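Local structure of CT253 (Chlamydia trachomatis serovar L2, 6UXC) at residues F74-P83 against R121-M132; P112-V122 against Y134-L144. The protein is of unknown function but belongs to the DUF7499 family and, as a predicted lipoprotein, is probably tethered to a membrane by lipid. One frame throughout, in Å; residues are numbered along the deposited sequence.

Interaction 1 of 2, residues F74-P83 against R121-M132; sequences FFSPTPNISP and RVFDIRHNKVSM
The turn end of the beta hairpin formed by strands 113-124 and 131-143 packs on the loop 74-83, which follows helix 68-72, and Arg121 and Phe123 face Phe74 and Pro79 across the join. Arg121 runs extended from CG to NE and delivers its guanidinium edge-on to three backbone carbonyls. Arg121 NH1 donates to Phe74 O at 3.0 Å and, straighter at 165°, to Ser76 O at 2.8 Å. Arg121 NH2 meets Pro77 O at 3.0 Å and adds a weak bond to Ser76 O; NE and NH2 also reach Gln135 of the next strand. The three oxygens lie close to the guanidinium plane, where the curling loop gathers them, although the nitrogens stand above each carbonyl plane. Met132 CE lies over the centre of one face of that group, and its bend at chi3 (-53°) also brings CE tightly against Pro79 CG, 3.4 Å away. Beside this polar grip, Phe74 makes an edge-to-face (T-shaped) pair with Phe123, the planes at 80° and the centroids 4.8 Å apart. Phe74 CD2 sits over the centre of the Phe123 ring, whose opposite face carries Met132 CG. Ile81 CD1 covers one face of Phe74 near its rim, while Ile81 CB touches Val130 CG1 at 4.0 Å. Farther along, the Pro83 ring leans on the backbone oxygen of Asn128. Behind the loop, Phe75 stacks with Phe27 and touches Ala97 of strand 94-105 and Leu24 of strand 19-28, which places the loop against the central strands; the backbones of Arg121 and Phe123 bond to strand 94-105.

Interaction 2 of 2, residues P112-V122 against Y134-L144; sequences PSISASVRVRV and YQEILDASQSL
Gln135 and Arg121 lie side by side, pointing the same way from a non-hydrogen-bonded pair of the antiparallel hairpin, with amide and guanidinium planes only 25° apart. Gln135 OE1 accepts both Arg121 NE at 2.7 Å and Arg121 NH2 at 2.9 Å, a side-on grip by two nitrogens on one oxygen that sets the guanidinium's rotation. Arg119 also runs alongside Gln135, but its guanidinium is turned 57° from the amide, and Arg119 CD meets Gln135 OE1 at 3.6 Å without a hydrogen bond. Next on this face, Ile137 slants across Arg119, its CG1 against CB, and Ile137 CG2 presses on Ser117 OG at 3.1 Å. The other face is mostly apolar. With CG anti to the backbone N (chi1 173°), Tyr134 slants its ring across Val122 and Val120: Val122 CG2 meets the ring edge near its plane, and Val120 CG1 comes obliquely to Tyr134 CE2 at 3.8 Å. Val120 CG2 turns to Leu138 CD1. At the far end Leu144 crosses Ile114 at about a right angle, Leu144 CD2 against Ile114 CB at 3.8 Å, while Leu144 N closes the hydrogen-bonded series on Pro112 O at 2.9 Å, almost straight. A water donates to the same oxygen and also bonds Ser143 OG. Ile114, Ala116 and Ala140 touch Met166 and Met169 of helix 165-184. The two faces thus differ in chemistry: one packs largely hydrocarbon on the helix, with Glu136 and Gln142 bonded to Arg180 and Arg172, whereas the other is rich in serines and charged or amide groups, where Gln135 probably steadies Arg121.

The two contacts occupy successive lengths of one hairpin, strands 113-124 and 131-143, with centres about 23 Å apart. Along the chain they alternate: 74-83 comes first, then 112-122, which overlaps 121-132 at Arg121 and Val122, then 134-144. Interaction 2 joins the two strands to each other, about 10 Å from the centre of the chain, at the edge of the five-stranded mixed sheet where 131-143 is outermost. Interaction 1, about 17 Å out, ties the hairpin's turn end to the loop following helix 68-72. Arg121 serves both, so one guanidinium joins a side chain of the edge strand to the loop carbonyls; all four segments fall in the one DUF7499 range.

Interaction 1 of 2, residues F74-P83 against R121-M132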
loop_
_atom_site.group_PDB
_atom_site.type_symbol
_atom_site.label_atom_id
_atom_site.label_comp_id
_atom_site.label_asym_id
_atom_site.label_seq_id
_atom_site.Cartn_x
_atom_site.Cartn_y
_atom_site.Cartn_z
ATOM N N PHE A 74 -8.435 -0.990 10.700
ATOM C CA PHE A 74 -8.581 -1.693 9.425
ATOM C C PHE A 74 -7.498 -2.733 9.194
ATOM O O PHE A 74 -7.625 -3.536 8.260
ATOM C CB PHE A 74 -8.590 -0.680 8.268
ATOM C CG PHE A 74 -9.806 0.199 8.259
ATOM C CD1 PHE A 74 -9.815 1.400 8.945
ATOM C CD2 PHE A 74 -10.942 -0.195 7.564
ATOM C CE1 PHE A 74 -10.964 2.205 8.932
ATOM C CE2 PHE A 74 -12.066 0.589 7.566
ATOM C CZ PHE A 74 -12.066 1.795 8.253
ATOM N N PHE A 75 -6.462 -2.758 10.031
ATOM C CA PHE A 75 -5.383 -3.731 9.935
ATOM C C PHE A 75 -5.457 -4.819 10.991
ATOM O O PHE A 75 -4.541 -5.641 11.067
ATOM C CB PHE A 75 -4.035 -3.033 10.038
ATOM C CG PHE A 75 -3.779 -2.081 8.905
ATOM C CD1 PHE A 75 -3.471 -2.579 7.642
ATOM C CD2 PHE A 75 -3.896 -0.710 9.068
ATOM C CE1 PHE A 75 -3.209 -1.728 6.594
ATOM C CE2 PHE A 75 -3.667 0.153 7.991
ATOM C CZ PHE A 75 -3.331 -0.374 6.749
ATOM N N SER A 76 -6.480 -4.808 11.835
ATOM C CA SER A 76 -6.663 -5.892 12.795
ATOM C C SER A 76 -6.881 -7.196 12.043
ATOM O O SER A 76 -7.667 -7.227 11.090
ATOM C CB SER A 76 -7.864 -5.597 13.680
ATOM O OG SER A 76 -8.077 -6.660 14.575
ATOM N N PRO A 77 -6.236 -8.300 12.420
ATOM C CA PRO A 77 -6.469 -9.561 11.704
ATOM C C PRO A 77 -7.949 -9.924 11.610
ATOM O O PRO A 77 -8.429 -10.322 10.538
ATOM C CB PRO A 77 -5.637 -10.574 12.515
ATOM C CG PRO A 77 -4.451 -9.727 12.989
ATOM C CD PRO A 77 -5.106 -8.398 13.367
ATOM N N THR A 78 -8.707 -9.729 12.683
ATOM C CA THR A 78 -10.169 -9.829 12.622
ATOM C C THR A 78 -10.757 -8.455 12.945
ATOM O O THR A 78 -10.888 -8.099 14.120
ATOM C CB THR A 78 -10.693 -10.876 13.600
ATOM O OG1 THR A 78 -10.126 -12.165 13.279
ATOM C CG2 THR A 78 -12.238 -10.958 13.539
ATOM N N PRO A 79 -11.149 -7.672 11.937
ATOM C CA PRO A 79 -11.608 -6.309 12.227
ATOM C C PRO A 79 -12.968 -6.304 12.889
ATOM O O PRO A 79 -13.814 -7.167 12.659
ATOM C CB PRO A 79 -11.674 -5.646 10.845
ATOM C CG PRO A 79 -10.892 -6.514 9.930
ATOM C CD PRO A 79 -10.938 -7.902 10.504
ATOM N N ASN A 80 -13.185 -5.288 13.709
ATOM C CA ASN A 80 -14.483 -5.043 14.319
ATOM C C ASN A 80 -14.614 -3.527 14.330
ATOM O O ASN A 80 -14.015 -2.870 15.188
ATOM C CB ASN A 80 -14.583 -5.633 15.715
ATOM C CG ASN A 80 -15.983 -5.557 16.234
ATOM O OD1 ASN A 80 -16.498 -4.467 16.461
ATOM N ND2 ASN A 80 -16.630 -6.699 16.377
ATOM N N ILE A 81 -15.344 -2.979 13.353
ATOM C CA ILE A 81 -15.365 -1.540 13.066
ATOM C C ILE A 81 -16.829 -1.110 12.983
ATOM O O ILE A 81 -17.511 -1.436 12.010
ATOM C CB ILE A 81 -14.629 -1.196 11.766
ATOM C CG1 ILE A 81 -13.195 -1.762 11.802
ATOM C CG2 ILE A 81 -14.568 0.308 11.517
ATOM C CD1 ILE A 81 -12.442 -1.622 10.529
ATOM N N SER A 82 -17.298 -0.368 13.981
ATOM C CA SER A 82 -18.654 0.177 13.943
ATOM C C SER A 82 -18.728 1.290 12.909
ATOM O O SER A 82 -17.715 1.891 12.560
ATOM C CB SER A 82 -19.034 0.759 15.297
ATOM O OG SER A 82 -18.289 1.964 15.499
ATOM N N PRO A 83 -19.916 1.594 12.402
ATOM C CA PRO A 83 -20.006 2.714 11.460
ATOM C C PRO A 83 -19.501 4.023 12.046
ATOM O O PRO A 83 -18.909 4.849 11.335
ATOM C CB PRO A 83 -21.508 2.775 11.129
ATOM C CG PRO A 83 -22.025 1.414 11.439
ATOM C CD PRO A 83 -21.205 0.909 12.591
ATOM N N ARG A 121 -6.077 -4.880 1.671
ATOM C CA ARG A 121 -7.482 -4.938 2.001
ATOM C C ARG A 121 -8.201 -3.740 1.403
ATOM O O ARG A 121 -7.661 -2.636 1.363
ATOM C CB ARG A 121 -7.691 -4.940 3.503
ATOM C CG ARG A 121 -7.334 -6.226 4.147
ATOM C CD ARG A 121 -7.345 -6.084 5.629
ATOM N NE ARG A 121 -7.320 -7.381 6.285
ATOM C CZ ARG A 121 -7.472 -7.548 7.589
ATOM N NH1 ARG A 121 -7.601 -6.487 8.374
ATOM N NH2 ARG A 121 -7.508 -8.774 8.096
ATOM N N VAL A 122 -9.434 -3.957 0.957
ATOM C CA VAL A 122 -10.328 -2.856 0.613
ATOM C C VAL A 122 -11.607 -3.048 1.402
ATOM O O VAL A 122 -12.174 -4.144 1.417
ATOM C CB VAL A 122 -10.635 -2.801 -0.893
ATOM C CG1 VAL A 122 -11.559 -1.630 -1.177
ATOM C CG2 VAL A 122 -9.365 -2.671 -1.677
ATOM N N PHE A 123 -12.068 -1.978 2.025
ATOM C CA PHE A 123 -13.308 -1.974 2.786
ATOM C C PHE A 123 -14.306 -1.065 2.092
ATOM O O PHE A 123 -13.930 0.004 1.606
ATOM C CB PHE A 123 -13.108 -1.453 4.197
ATOM C CG PHE A 123 -12.257 -2.336 5.087
ATOM C CD1 PHE A 123 -10.882 -2.375 4.949
ATOM C CD2 PHE A 123 -12.866 -3.145 6.039
ATOM C CE1 PHE A 123 -10.123 -3.192 5.776
ATOM C CE2 PHE A 123 -12.124 -3.942 6.859
ATOM C CZ PHE A 123 -10.748 -3.968 6.729
ATOM N N ASP A 124 -15.571 -1.471 2.092
ATOM C CA ASP A 124 -16.681 -0.660 1.607
ATOM C C ASP A 124 -17.289 0.037 2.812
ATOM O O ASP A 124 -17.740 -0.638 3.736
ATOM C CB ASP A 124 -17.720 -1.554 0.934
ATOM C CG ASP A 124 -18.807 -0.793 0.224
ATOM O OD1 ASP A 124 -19.001 0.424 0.445
ATOM O OD2 ASP A 124 -19.516 -1.472 -0.571
ATOM N N ILE A 125 -17.295 1.369 2.819
ATOM C CA ILE A 125 -17.859 2.089 3.957
ATOM C C ILE A 125 -19.109 2.886 3.564
ATOM O O ILE A 125 -19.520 3.818 4.274
ATOM C CB ILE A 125 -16.794 2.959 4.657
ATOM C CG1 ILE A 125 -16.233 4.037 3.736
ATOM C CG2 ILE A 125 -15.640 2.081 5.196
ATOM C CD1 ILE A 125 -15.450 5.101 4.471
ATOM N N ARG A 126 -19.767 2.502 2.468
ATOM C CA ARG A 126 -21.031 3.110 2.115
ATOM C C ARG A 126 -22.158 2.611 3.014
ATOM O O ARG A 126 -22.063 1.570 3.670
ATOM C CB ARG A 126 -21.356 2.803 0.654
ATOM C CG ARG A 126 -20.314 3.420 -0.282
ATOM C CD ARG A 126 -20.618 3.070 -1.739
ATOM N NE ARG A 126 -20.293 1.675 -1.953
ATOM C CZ ARG A 126 -20.433 1.025 -3.097
ATOM N NH1 ARG A 126 -20.927 1.634 -4.169
ATOM N NH2 ARG A 126 -20.082 -0.249 -3.158
ATOM N N HIS A 127 -23.249 3.378 3.018
ATOM C CA HIS A 127 -24.530 2.949 3.591
ATOM C C HIS A 127 -24.438 2.688 5.090
ATOM O O HIS A 127 -25.152 1.830 5.625
ATOM C CB HIS A 127 -25.047 1.724 2.850
ATOM C CG HIS A 127 -25.114 1.937 1.376
ATOM N ND1 HIS A 127 -24.477 1.119 0.470
ATOM C CD2 HIS A 127 -25.700 2.919 0.653
ATOM C CE1 HIS A 127 -24.687 1.576 -0.752
ATOM N NE2 HIS A 127 -25.424 2.668 -0.668
ATOM N N ASN A 128 -23.595 3.465 5.776
ATOM C CA ASN A 128 -23.431 3.385 7.226
ATOM C C ASN A 128 -23.054 1.980 7.665
ATOM O O ASN A 128 -23.415 1.552 8.762
ATOM C CB ASN A 128 -24.698 3.832 7.977
ATOM C CG ASN A 128 -24.894 5.331 7.961
ATOM O OD1 ASN A 128 -23.935 6.096 8.007
ATOM N ND2 ASN A 128 -26.151 5.760 7.913
ATOM N N LYS A 129 -22.325 1.259 6.811
ATOM C CA LYS A 129 -21.842 -0.077 7.118
ATOM C C LYS A 129 -20.351 -0.131 6.818
ATOM O O LYS A 129 -19.804 0.748 6.156
ATOM C CB LYS A 129 -22.598 -1.138 6.311
ATOM C CG LYS A 129 -24.098 -1.240 6.671
ATOM N N VAL A 130 -19.682 -1.152 7.341
ATOM C CA VAL A 130 -18.261 -1.375 7.086
ATOM C C VAL A 130 -18.098 -2.845 6.734
ATOM O O VAL A 130 -18.421 -3.723 7.547
ATOM C CB VAL A 130 -17.365 -1.007 8.291
ATOM C CG1 VAL A 130 -15.909 -1.204 7.971
ATOM C CG2 VAL A 130 -17.595 0.416 8.765
ATOM N N SER A 131 -17.585 -3.119 5.546
ATOM C CA SER A 131 -17.421 -4.482 5.068
ATOM C C SER A 131 -16.105 -4.604 4.334
ATOM O O SER A 131 -15.753 -3.734 3.537
ATOM C CB SER A 131 -18.552 -4.884 4.124
ATOM O OG SER A 131 -19.776 -4.367 4.592
ATOM N N MET A 132 -15.389 -5.689 4.585
ATOM C CA MET A 132 -14.171 -5.980 3.840
ATOM C C MET A 132 -14.532 -6.720 2.552
ATOM O O MET A 132 -15.029 -7.851 2.609
ATOM C CB MET A 132 -13.209 -6.818 4.681
ATOM C CG MET A 132 -11.832 -6.874 4.080
ATOM S SD MET A 132 -10.566 -7.800 4.983
ATOM C CE MET A 132 -10.605 -7.123 6.625
#

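Interaction 2 of 2, residues P112-V122 against Y134-L144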
loop_
_atom_site.group_PDB
_atom_site.type_symbol
_atom_site.label_atom_id
_atom_site.label_comp_id
_atom_site.label_asym_id
_atom_site.label_seq_id
_atom_site.Cartn_x
_atom_site.Cartn_y
_atom_site.Cartn_z
ATOM N N PRO A 112 20.184 -15.375 -5.061
ATOM C CA PRO A 112 19.670 -14.537 -3.966
ATOM C C PRO A 112 18.903 -13.326 -4.469
ATOM O O PRO A 112 19.248 -12.707 -5.475
ATOM C CB PRO A 112 20.938 -14.127 -3.210
ATOM C CG PRO A 112 21.899 -15.259 -3.479
ATOM C CD PRO A 112 21.606 -15.718 -4.880
ATOM N N SER A 113 17.856 -12.977 -3.742
ATOM C CA SER A 113 16.921 -11.980 -4.219
ATOM C C SER A 113 16.472 -11.128 -3.059
ATOM O O SER A 113 16.689 -11.452 -1.888
ATOM C CB SER A 113 15.711 -12.629 -4.891
ATOM O OG SER A 113 15.074 -13.506 -3.986
ATOM N N ILE A 114 15.831 -10.027 -3.406
ATOM C CA ILE A 114 15.132 -9.198 -2.445
ATOM C C ILE A 114 13.655 -9.270 -2.787
ATOM O O ILE A 114 13.273 -9.225 -3.962
ATOM C CB ILE A 114 15.660 -7.750 -2.448
ATOM C CG1 ILE A 114 14.963 -6.942 -1.353
ATOM C CG2 ILE A 114 15.472 -7.082 -3.810
ATOM C CD1 ILE A 114 15.614 -5.636 -1.082
ATOM N N SER A 115 12.825 -9.436 -1.767
ATOM C CA SER A 115 11.403 -9.629 -1.986
ATOM C C SER A 115 10.622 -8.873 -0.932
ATOM O O SER A 115 11.124 -8.582 0.158
ATOM C CB SER A 115 11.020 -11.116 -1.930
ATOM O OG SER A 115 11.277 -11.628 -0.636
ATOM N N ALA A 116 9.362 -8.591 -1.260
ATOM C CA ALA A 116 8.444 -7.957 -0.337
ATOM C C ALA A 116 7.057 -8.549 -0.521
ATOM O O ALA A 116 6.696 -9.021 -1.602
ATOM C CB ALA A 116 8.382 -6.439 -0.514
ATOM N N SER A 117 6.298 -8.535 0.557
ATOM C CA SER A 117 4.976 -9.136 0.605
ATOM C C SER A 117 4.046 -8.130 1.255
ATOM O O SER A 117 4.375 -7.584 2.313
ATOM C CB SER A 117 5.008 -10.448 1.403
ATOM O OG SER A 117 3.738 -11.051 1.478
ATOM N N VAL A 118 2.888 -7.888 0.638
ATOM C CA VAL A 118 1.943 -6.881 1.124
ATOM C C VAL A 118 0.547 -7.485 1.207
ATOM O O VAL A 118 0.054 -8.050 0.221
ATOM C CB VAL A 118 1.915 -5.641 0.213
ATOM C CG1 VAL A 118 0.783 -4.689 0.631
ATOM C CG2 VAL A 118 3.264 -4.958 0.225
ATOM N N ARG A 119 -0.107 -7.340 2.369
ATOM C CA ARG A 119 -1.521 -7.679 2.480
ATOM C C ARG A 119 -2.355 -6.451 2.124
ATOM O O ARG A 119 -2.273 -5.408 2.790
ATOM C CB ARG A 119 -1.926 -8.201 3.856
ATOM C CG ARG A 119 -3.398 -8.612 3.859
ATOM C CD ARG A 119 -3.870 -9.120 5.204
ATOM N NE ARG A 119 -3.147 -10.297 5.618
ATOM C CZ ARG A 119 -2.313 -10.359 6.650
ATOM N NH1 ARG A 119 -2.073 -9.307 7.420
ATOM N NH2 ARG A 119 -1.714 -11.503 6.910
ATOM N N VAL A 120 -3.121 -6.566 1.048
ATOM C CA VAL A 120 -4.005 -5.507 0.589
ATOM C C VAL A 120 -5.416 -5.843 1.035
ATOM O O VAL A 120 -5.899 -6.955 0.794
ATOM C CB VAL A 120 -3.942 -5.345 -0.939
ATOM C CG1 VAL A 120 -4.850 -4.211 -1.382
ATOM C CG2 VAL A 120 -2.501 -5.078 -1.411
ATOM N N ARG A 121 -6.077 -4.880 1.671
ATOM C CA ARG A 121 -7.482 -4.938 2.001
ATOM C C ARG A 121 -8.201 -3.740 1.403
ATOM O O ARG A 121 -7.661 -2.636 1.363
ATOM C CB ARG A 121 -7.691 -4.940 3.503
ATOM C CG ARG A 121 -7.334 -6.226 4.147
ATOM C CD ARG A 121 -7.345 -6.084 5.629
ATOM N NE ARG A 121 -7.320 -7.381 6.285
ATOM C CZ ARG A 121 -7.472 -7.548 7.589
ATOM N NH1 ARG A 121 -7.601 -6.487 8.374
ATOM N NH2 ARG A 121 -7.508 -8.774 8.096
ATOM N N VAL A 122 -9.434 -3.957 0.957
ATOM C CA VAL A 122 -10.328 -2.856 0.613
ATOM C C VAL A 122 -11.607 -3.048 1.402
ATOM O O VAL A 122 -12.174 -4.144 1.417
ATOM C CB VAL A 122 -10.635 -2.801 -0.893
ATOM C CG1 VAL A 122 -11.559 -1.630 -1.177
ATOM C CG2 VAL A 122 -9.365 -2.671 -1.677
ATOM N N TYR A 134 -12.255 -7.126 -0.205
ATOM C CA TYR A 134 -11.091 -7.685 -0.864
ATOM C C TYR A 134 -9.991 -7.854 0.172
ATOM O O TYR A 134 -9.751 -6.939 0.984
ATOM C CB TYR A 134 -10.624 -6.769 -1.995
ATOM C CG TYR A 134 -9.326 -7.181 -2.623
ATOM C CD1 TYR A 134 -9.191 -8.434 -3.217
ATOM C CD2 TYR A 134 -8.238 -6.315 -2.668
ATOM C CE1 TYR A 134 -8.001 -8.819 -3.796
ATOM C CE2 TYR A 134 -7.047 -6.697 -3.250
ATOM C CZ TYR A 134 -6.933 -7.948 -3.816
ATOM O OH TYR A 134 -5.751 -8.348 -4.404
ATOM N N GLN A 135 -9.338 -9.016 0.134
ATOM C CA GLN A 135 -8.142 -9.249 0.936
ATOM C C GLN A 135 -7.250 -10.205 0.171
ATOM O O GLN A 135 -7.698 -11.294 -0.209
ATOM C CB GLN A 135 -8.470 -9.846 2.303
ATOM C CG GLN A 135 -7.234 -10.143 3.147
ATOM C CD GLN A 135 -7.586 -10.669 4.511
ATOM O OE1 GLN A 135 -7.386 -9.994 5.510
ATOM N NE2 GLN A 135 -8.112 -11.884 4.562
ATOM N N GLU A 136 -5.998 -9.818 -0.032
ATOM C CA GLU A 136 -5.073 -10.684 -0.740
ATOM C C GLU A 136 -3.657 -10.281 -0.397
ATOM O O GLU A 136 -3.363 -9.099 -0.219
ATOM C CB GLU A 136 -5.289 -10.611 -2.251
ATOM C CG GLU A 136 -4.433 -11.611 -3.053
ATOM C CD GLU A 136 -4.726 -11.571 -4.547
ATOM O OE1 GLU A 136 -5.514 -10.713 -4.988
ATOM O OE2 GLU A 136 -4.171 -12.419 -5.291
ATOM N N ILE A 137 -2.775 -11.280 -0.334
ATOM C CA ILE A 137 -1.348 -11.040 -0.171
ATOM C C ILE A 137 -0.707 -11.066 -1.550
ATOM O O ILE A 137 -0.810 -12.064 -2.274
ATOM C CB ILE A 137 -0.715 -12.068 0.773
ATOM C CG1 ILE A 137 -1.357 -11.931 2.155
ATOM C CG2 ILE A 137 0.789 -11.892 0.816
ATOM C CD1 ILE A 137 -0.949 -12.983 3.146
ATOM N N LEU A 138 -0.090 -9.952 -1.914
ATOM C CA LEU A 138 0.637 -9.754 -3.152
ATOM C C LEU A 138 2.124 -9.705 -2.832
ATOM O O LEU A 138 2.534 -9.257 -1.754
ATOM C CB LEU A 138 0.204 -8.450 -3.829
ATOM C CG LEU A 138 -1.301 -8.269 -4.083
ATOM C CD1 LEU A 138 -1.591 -6.911 -4.680
ATOM C CD2 LEU A 138 -1.866 -9.390 -4.962
ATOM N N ASP A 139 2.944 -10.171 -3.758
ATOM C CA ASP A 139 4.370 -10.187 -3.489
ATOM C C ASP A 139 5.130 -9.996 -4.788
ATOM O O ASP A 139 4.581 -10.126 -5.883
ATOM C CB ASP A 139 4.792 -11.468 -2.765
ATOM C CG ASP A 139 4.430 -12.736 -3.528
ATOM O OD1 ASP A 139 4.405 -12.723 -4.781
ATOM O OD2 ASP A 139 4.165 -13.749 -2.853
ATOM N N ALA A 140 6.400 -9.637 -4.635
ATOM C CA ALA A 140 7.305 -9.413 -5.752
ATOM C C ALA A 140 8.706 -9.814 -5.311
ATOM O O ALA A 140 9.017 -9.786 -4.125
ATOM C CB ALA A 140 7.273 -7.956 -6.204
ATOM N N SER A 141 9.536 -10.222 -6.276
ATOM C CA SER A 141 10.896 -10.622 -5.963
ATOM C C SER A 141 11.804 -10.252 -7.123
ATOM O O SER A 141 11.388 -10.267 -8.290
ATOM C CB SER A 141 11.004 -12.121 -5.687
ATOM O OG SER A 141 12.354 -12.445 -5.454
ATOM N N GLN A 142 13.062 -9.955 -6.788
ATOM C CA GLN A 142 14.029 -9.511 -7.783
ATOM C C GLN A 142 15.430 -9.990 -7.412
ATOM O O GLN A 142 15.856 -9.896 -6.254
ATOM C CB GLN A 142 14.013 -7.983 -7.908
ATOM C CG GLN A 142 14.793 -7.423 -9.093
ATOM C CD GLN A 142 14.223 -7.875 -10.409
ATOM O OE1 GLN A 142 13.024 -8.079 -10.525
ATOM N NE2 GLN A 142 15.082 -8.046 -11.407
ATOM N N SER A 143 16.154 -10.485 -8.416
ATOM C CA SER A 143 17.514 -10.961 -8.192
ATOM C C SER A 143 18.411 -9.808 -7.765
ATOM O O SER A 143 18.378 -8.733 -8.364
ATOM C CB SER A 143 18.050 -11.614 -9.466
ATOM O OG SER A 143 19.438 -11.888 -9.365
ATOM N N LEU A 144 19.213 -10.035 -6.718
ATOM C CA LEU A 144 20.118 -8.997 -6.225
ATOM C C LEU A 144 21.235 -8.690 -7.214
ATOM O O LEU A 144 21.877 -7.645 -7.093
ATOM C CB LEU A 144 20.727 -9.409 -4.883
ATOM C CG LEU A 144 19.780 -9.388 -3.680
ATOM C CD1 LEU A 144 20.494 -9.973 -2.483
ATOM C CD2 LEU A 144 19.296 -7.986 -3.372
HETATM O O HOH W 1 21.231 -12.612 -7.248
#